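Local structure of SIS domain protein (Listeria monocytogenes str. 4b F2365, 3FXA) at residues I112-T126 against V132-S144. The protein is a putative sugar-phosphate isomerase, its SIS domain probably binding a phosphorylated sugar. Residues are numbered along the deposited sequence; the frame is centred on the assembly and turned at random.
Sequences IPACKTKGSTLIGVT and VIAKEADIFFPVS
Strand 121-126 pairs in parallel with strand 139-142, an outermost strand of the chain's sheet, in a beta-alpha-beta unit whose short helix, 132-136, packs back over the first strand. Gly124 makes both its backbone bonds to the neighbouring strand: N donates to Ile139 O (2.9 Å) and O accepts from Phe141 N. Leu122 O takes two donors, Ile139 N nearly straight on and Asp138 N from a tilt. With CG beside its own backbone N (chi1 -63°), Asp138 brings OD2 to Leu122 N, met on the anti side at 2.8 Å, almost linear (173°). A water bridges the same OD2 to Lys116 NZ, which also grips Glu136 O (2.7 Å) and so links helix 112-118 to the C-terminal end of helix 132-136. Gly124 has no side chain where one would run into Ile133 O and Ala137 CB, and Ile133 CG2 packs 3.4 Å from its CA. Thr126 CG2 meets the Phe140 ring edge at CE1 (3.6 Å), while Ala134 CB and Pro142 CD lie over opposite faces. On the sheet face bearing Ile123 and Ile139, Phe141 reaches helix 31-43 and stacks on Phe167 of helix 157-177; within the sheet, strand 95-99 borders strand 121-126 on its other side.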
loop_
_atom_site.group_PDB
_atom_site.type_symbol
_atom_site.label_atom_id
_atom_site.label_comp_id
_atom_site.label_asym_id
_atom_site.label_seq_id
_atom_site.Cartn_x
_atom_site.Cartn_y
_atom_site.Cartn_z
ATOM N N ILE A 112 20.552 -2.491 -5.526
ATOM C CA ILE A 112 21.446 -2.070 -6.617
ATOM C C ILE A 112 22.013 -3.252 -7.398
ATOM O O ILE A 112 21.990 -3.215 -8.630
ATOM C CB ILE A 112 22.547 -1.084 -6.140
ATOM C CG1 ILE A 112 21.881 0.211 -5.623
ATOM C CG2 ILE A 112 23.482 -0.729 -7.280
ATOM C CD1 ILE A 112 22.827 1.184 -4.936
ATOM N N PRO A 113 22.473 -4.309 -6.701
ATOM C CA PRO A 113 22.979 -5.452 -7.498
ATOM C C PRO A 113 21.979 -6.009 -8.532
ATOM O O PRO A 113 22.392 -6.299 -9.668
ATOM C CB PRO A 113 23.343 -6.480 -6.433
ATOM C CG PRO A 113 23.650 -5.706 -5.250
ATOM C CD PRO A 113 22.693 -4.545 -5.261
ATOM N N ALA A 114 20.692 -6.134 -8.165
ATOM C CA ALA A 114 19.659 -6.586 -9.112
ATOM C C ALA A 114 19.469 -5.599 -10.265
ATOM O O ALA A 114 19.305 -6.001 -11.430
ATOM C CB ALA A 114 18.329 -6.846 -8.414
ATOM N N CYS A 115 19.467 -4.301 -9.948
ATOM C CA CYS A 115 19.410 -3.257 -10.978
ATOM C C CYS A 115 20.543 -3.412 -12.010
ATOM O O CYS A 115 20.273 -3.386 -13.212
ATOM C CB CYS A 115 19.442 -1.874 -10.335
ATOM S SG CYS A 115 19.270 -0.482 -11.439
ATOM N N LYS A 116 21.769 -3.658 -11.540
ATOM C CA LYS A 116 22.941 -3.826 -12.424
ATOM C C LYS A 116 22.852 -5.096 -13.280
ATOM O O LYS A 116 23.146 -5.047 -14.469
ATOM C CB LYS A 116 24.251 -3.808 -11.631
ATOM C CG LYS A 116 24.543 -2.513 -10.861
ATOM C CD LYS A 116 24.690 -1.290 -11.762
ATOM C CE LYS A 116 24.977 -0.021 -10.965
ATOM N NZ LYS A 116 25.212 1.181 -11.828
ATOM N N THR A 117 22.422 -6.200 -12.671
ATOM C CA THR A 117 22.223 -7.476 -13.373
ATOM C C THR A 117 21.147 -7.342 -14.457
ATOM O O THR A 117 21.306 -7.858 -15.570
ATOM C CB THR A 117 21.831 -8.609 -12.364
ATOM O OG1 THR A 117 22.906 -8.808 -11.439
ATOM C CG2 THR A 117 21.536 -9.931 -13.066
ATOM N N LYS A 118 20.070 -6.631 -14.131
ATOM C CA LYS A 118 18.948 -6.459 -15.052
ATOM C C LYS A 118 19.230 -5.440 -16.153
ATOM O O LYS A 118 18.594 -5.508 -17.195
ATOM C CB LYS A 118 17.669 -6.098 -14.282
ATOM C CG LYS A 118 17.158 -7.262 -13.457
ATOM C CD LYS A 118 16.143 -6.907 -12.396
ATOM C CE LYS A 118 15.295 -8.104 -11.956
ATOM N NZ LYS A 118 14.269 -8.530 -12.976
ATOM N N GLY A 119 20.173 -4.524 -15.924
ATOM C CA GLY A 119 20.543 -3.500 -16.910
ATOM C C GLY A 119 19.649 -2.260 -16.944
ATOM O O GLY A 119 19.706 -1.479 -17.892
ATOM N N SER A 120 18.864 -2.042 -15.892
ATOM C CA SER A 120 17.976 -0.880 -15.811
ATOM C C SER A 120 18.788 0.394 -15.615
ATOM O O SER A 120 19.987 0.344 -15.259
ATOM C CB SER A 120 17.000 -0.996 -14.620
ATOM O OG SER A 120 16.285 -2.237 -14.590
ATOM N N THR A 121 18.120 1.525 -15.830
ATOM C CA THR A 121 18.698 2.845 -15.581
ATOM C C THR A 121 18.494 3.216 -14.113
ATOM O O THR A 121 17.378 3.165 -13.641
ATOM C CB THR A 121 18.068 3.938 -16.477
ATOM O OG1 THR A 121 18.343 3.665 -17.858
ATOM C CG2 THR A 121 18.687 5.299 -16.134
ATOM N N LEU A 122 19.562 3.563 -13.398
ATOM C CA LEU A 122 19.478 3.975 -11.990
ATOM C C LEU A 122 19.573 5.511 -11.843
ATOM O O LEU A 122 20.543 6.120 -12.304
ATOM C CB LEU A 122 20.580 3.305 -11.164
ATOM C CG LEU A 122 20.636 3.634 -9.667
ATOM C CD1 LEU A 122 19.250 3.393 -9.015
ATOM C CD2 LEU A 122 21.738 2.880 -8.965
ATOM N N ILE A 123 18.565 6.117 -11.208
ATOM C CA ILE A 123 18.573 7.554 -10.862
ATOM C C ILE A 123 18.691 7.552 -9.341
ATOM O O ILE A 123 17.869 6.937 -8.679
ATOM C CB ILE A 123 17.303 8.299 -11.317
ATOM C CG1 ILE A 123 17.185 8.279 -12.844
ATOM C CG2 ILE A 123 17.323 9.765 -10.833
ATOM C CD1 ILE A 123 16.033 9.050 -13.426
ATOM N N GLY A 124 19.748 8.161 -8.796
ATOM C CA GLY A 124 19.952 8.208 -7.352
ATOM C C GLY A 124 19.614 9.588 -6.823
ATOM O O GLY A 124 20.324 10.551 -7.144
ATOM N N VAL A 125 18.565 9.674 -6.008
ATOM C CA VAL A 125 18.068 10.948 -5.461
ATOM C C VAL A 125 18.548 11.081 -4.013
ATOM O O VAL A 125 17.979 10.482 -3.099
ATOM C CB VAL A 125 16.536 11.046 -5.557
ATOM C CG1 VAL A 125 16.070 12.385 -5.018
ATOM C CG2 VAL A 125 16.065 10.825 -7.000
ATOM N N THR A 126 19.575 11.901 -3.809
ATOM C CA THR A 126 20.222 12.023 -2.512
ATOM C C THR A 126 20.940 13.363 -2.345
ATOM O O THR A 126 21.208 14.043 -3.340
ATOM C CB THR A 126 21.223 10.832 -2.312
ATOM O OG1 THR A 126 21.839 10.919 -1.021
ATOM C CG2 THR A 126 22.300 10.752 -3.401
ATOM N N VAL A 132 26.820 5.727 -1.808
ATOM C CA VAL A 132 26.746 4.596 -2.738
ATOM C C VAL A 132 25.714 4.858 -3.840
ATOM O O VAL A 132 26.005 4.659 -5.018
ATOM C CB VAL A 132 26.437 3.270 -1.980
ATOM C CG1 VAL A 132 26.071 2.147 -2.964
ATOM C CG2 VAL A 132 27.615 2.896 -1.128
ATOM N N ILE A 133 24.538 5.347 -3.442
ATOM C CA ILE A 133 23.443 5.665 -4.362
ATOM C C ILE A 133 23.895 6.720 -5.401
ATOM O O ILE A 133 23.654 6.544 -6.586
ATOM C CB ILE A 133 22.139 6.073 -3.578
ATOM C CG1 ILE A 133 21.533 4.819 -2.932
ATOM C CG2 ILE A 133 21.147 6.757 -4.499
ATOM C CD1 ILE A 133 20.296 5.010 -2.086
ATOM N N ALA A 134 24.578 7.771 -4.946
ATOM C CA ALA A 134 25.110 8.804 -5.859
ATOM C C ALA A 134 26.182 8.245 -6.800
ATOM O O ALA A 134 26.189 8.568 -7.988
ATOM C CB ALA A 134 25.668 10.005 -5.075
ATOM N N LYS A 135 27.064 7.394 -6.269
ATOM C CA LYS A 135 28.178 6.824 -7.051
ATOM C C LYS A 135 27.769 5.714 -8.026
ATOM O O LYS A 135 28.337 5.601 -9.124
ATOM C CB LYS A 135 29.298 6.331 -6.137
ATOM C CG LYS A 135 30.105 7.432 -5.446
ATOM C CD LYS A 135 31.234 6.769 -4.653
ATOM C CE LYS A 135 32.169 7.755 -4.004
ATOM N NZ LYS A 135 33.354 7.051 -3.425
ATOM N N GLU A 136 26.789 4.904 -7.630
ATOM C CA GLU A 136 26.290 3.807 -8.463
ATOM C C GLU A 136 25.279 4.254 -9.520
ATOM O O GLU A 136 25.069 3.548 -10.503
ATOM C CB GLU A 136 25.672 2.700 -7.583
ATOM C CG GLU A 136 26.685 1.997 -6.643
ATOM C CD GLU A 136 27.755 1.195 -7.372
ATOM O OE1 GLU A 136 27.520 0.727 -8.502
ATOM O OE2 GLU A 136 28.853 1.036 -6.802
ATOM N N ALA A 137 24.690 5.438 -9.364
ATOM C CA ALA A 137 23.640 5.873 -10.272
ATOM C C ALA A 137 24.142 6.176 -11.666
ATOM O O ALA A 137 25.266 6.635 -11.835
ATOM C CB ALA A 137 22.931 7.113 -9.715
ATOM N N ASP A 138 23.282 5.942 -12.651
ATOM C CA ASP A 138 23.528 6.379 -14.036
ATOM C C ASP A 138 23.259 7.888 -14.120
ATOM O O ASP A 138 23.898 8.586 -14.908
ATOM C CB ASP A 138 22.649 5.611 -15.002
ATOM C CG ASP A 138 22.951 4.137 -14.987
ATOM O OD1 ASP A 138 24.144 3.776 -15.159
ATOM O OD2 ASP A 138 22.024 3.338 -14.776
ATOM N N ILE A 139 22.277 8.350 -13.347
ATOM C CA ILE A 139 22.008 9.785 -13.170
ATOM C C ILE A 139 21.985 10.050 -11.662
ATOM O O ILE A 139 21.055 9.601 -10.966
ATOM C CB ILE A 139 20.674 10.247 -13.794
ATOM C CG1 ILE A 139 20.635 9.990 -15.297
ATOM C CG2 ILE A 139 20.456 11.739 -13.562
ATOM C CD1 ILE A 139 19.242 10.117 -15.889
ATOM N N PHE A 140 23.010 10.727 -11.150
ATOM C CA PHE A 140 23.029 11.231 -9.769
ATOM C C PHE A 140 22.181 12.524 -9.844
ATOM O O PHE A 140 22.483 13.433 -10.649
ATOM C CB PHE A 140 24.464 11.507 -9.281
ATOM C CG PHE A 140 24.560 12.375 -8.050
ATOM C CD1 PHE A 140 23.759 12.168 -6.934
ATOM C CD2 PHE A 140 25.511 13.412 -8.006
ATOM C CE1 PHE A 140 23.879 12.977 -5.794
ATOM C CE2 PHE A 140 25.650 14.210 -6.870
ATOM C CZ PHE A 140 24.829 14.004 -5.773
ATOM N N PHE A 141 21.113 12.549 -9.042
ATOM C CA PHE A 141 20.128 13.628 -9.011
ATOM C C PHE A 141 20.239 14.284 -7.629
ATOM O O PHE A 141 19.526 13.892 -6.689
ATOM C CB PHE A 141 18.736 13.067 -9.304
ATOM C CG PHE A 141 17.672 14.126 -9.576
ATOM C CD1 PHE A 141 17.124 14.909 -8.535
ATOM C CD2 PHE A 141 17.146 14.281 -10.857
ATOM C CE1 PHE A 141 16.117 15.866 -8.784
ATOM C CE2 PHE A 141 16.131 15.240 -11.129
ATOM C CZ PHE A 141 15.607 16.031 -10.094
ATOM N N PRO A 142 21.141 15.275 -7.491
ATOM C CA PRO A 142 21.298 15.942 -6.196
ATOM C C PRO A 142 20.090 16.782 -5.783
ATOM O O PRO A 142 19.487 17.454 -6.610
ATOM C CB PRO A 142 22.517 16.854 -6.400
ATOM C CG PRO A 142 22.611 17.013 -7.885
ATOM C CD PRO A 142 22.157 15.741 -8.462
ATOM N N VAL A 143 19.740 16.707 -4.510
ATOM C CA VAL A 143 18.668 17.513 -3.900
ATOM C C VAL A 143 19.034 17.608 -2.420
ATOM O O VAL A 143 19.429 16.597 -1.821
ATOM C CB VAL A 143 17.260 16.893 -4.083
ATOM C CG1 VAL A 143 17.266 15.404 -3.763
ATOM C CG2 VAL A 143 16.146 17.679 -3.244
ATOM N N SER A 144 18.953 18.803 -1.839
ATOM C CA SER A 144 19.304 18.990 -0.439
ATOM C C SER A 144 18.615 20.224 0.104
ATOM O O SER A 144 18.081 21.021 -0.675
ATOM C CB SER A 144 20.838 19.082 -0.257
ATOM O OG SER A 144 21.370 20.293 -0.792
HETATM O O HOH W 1 22.594 1.062 -13.491
#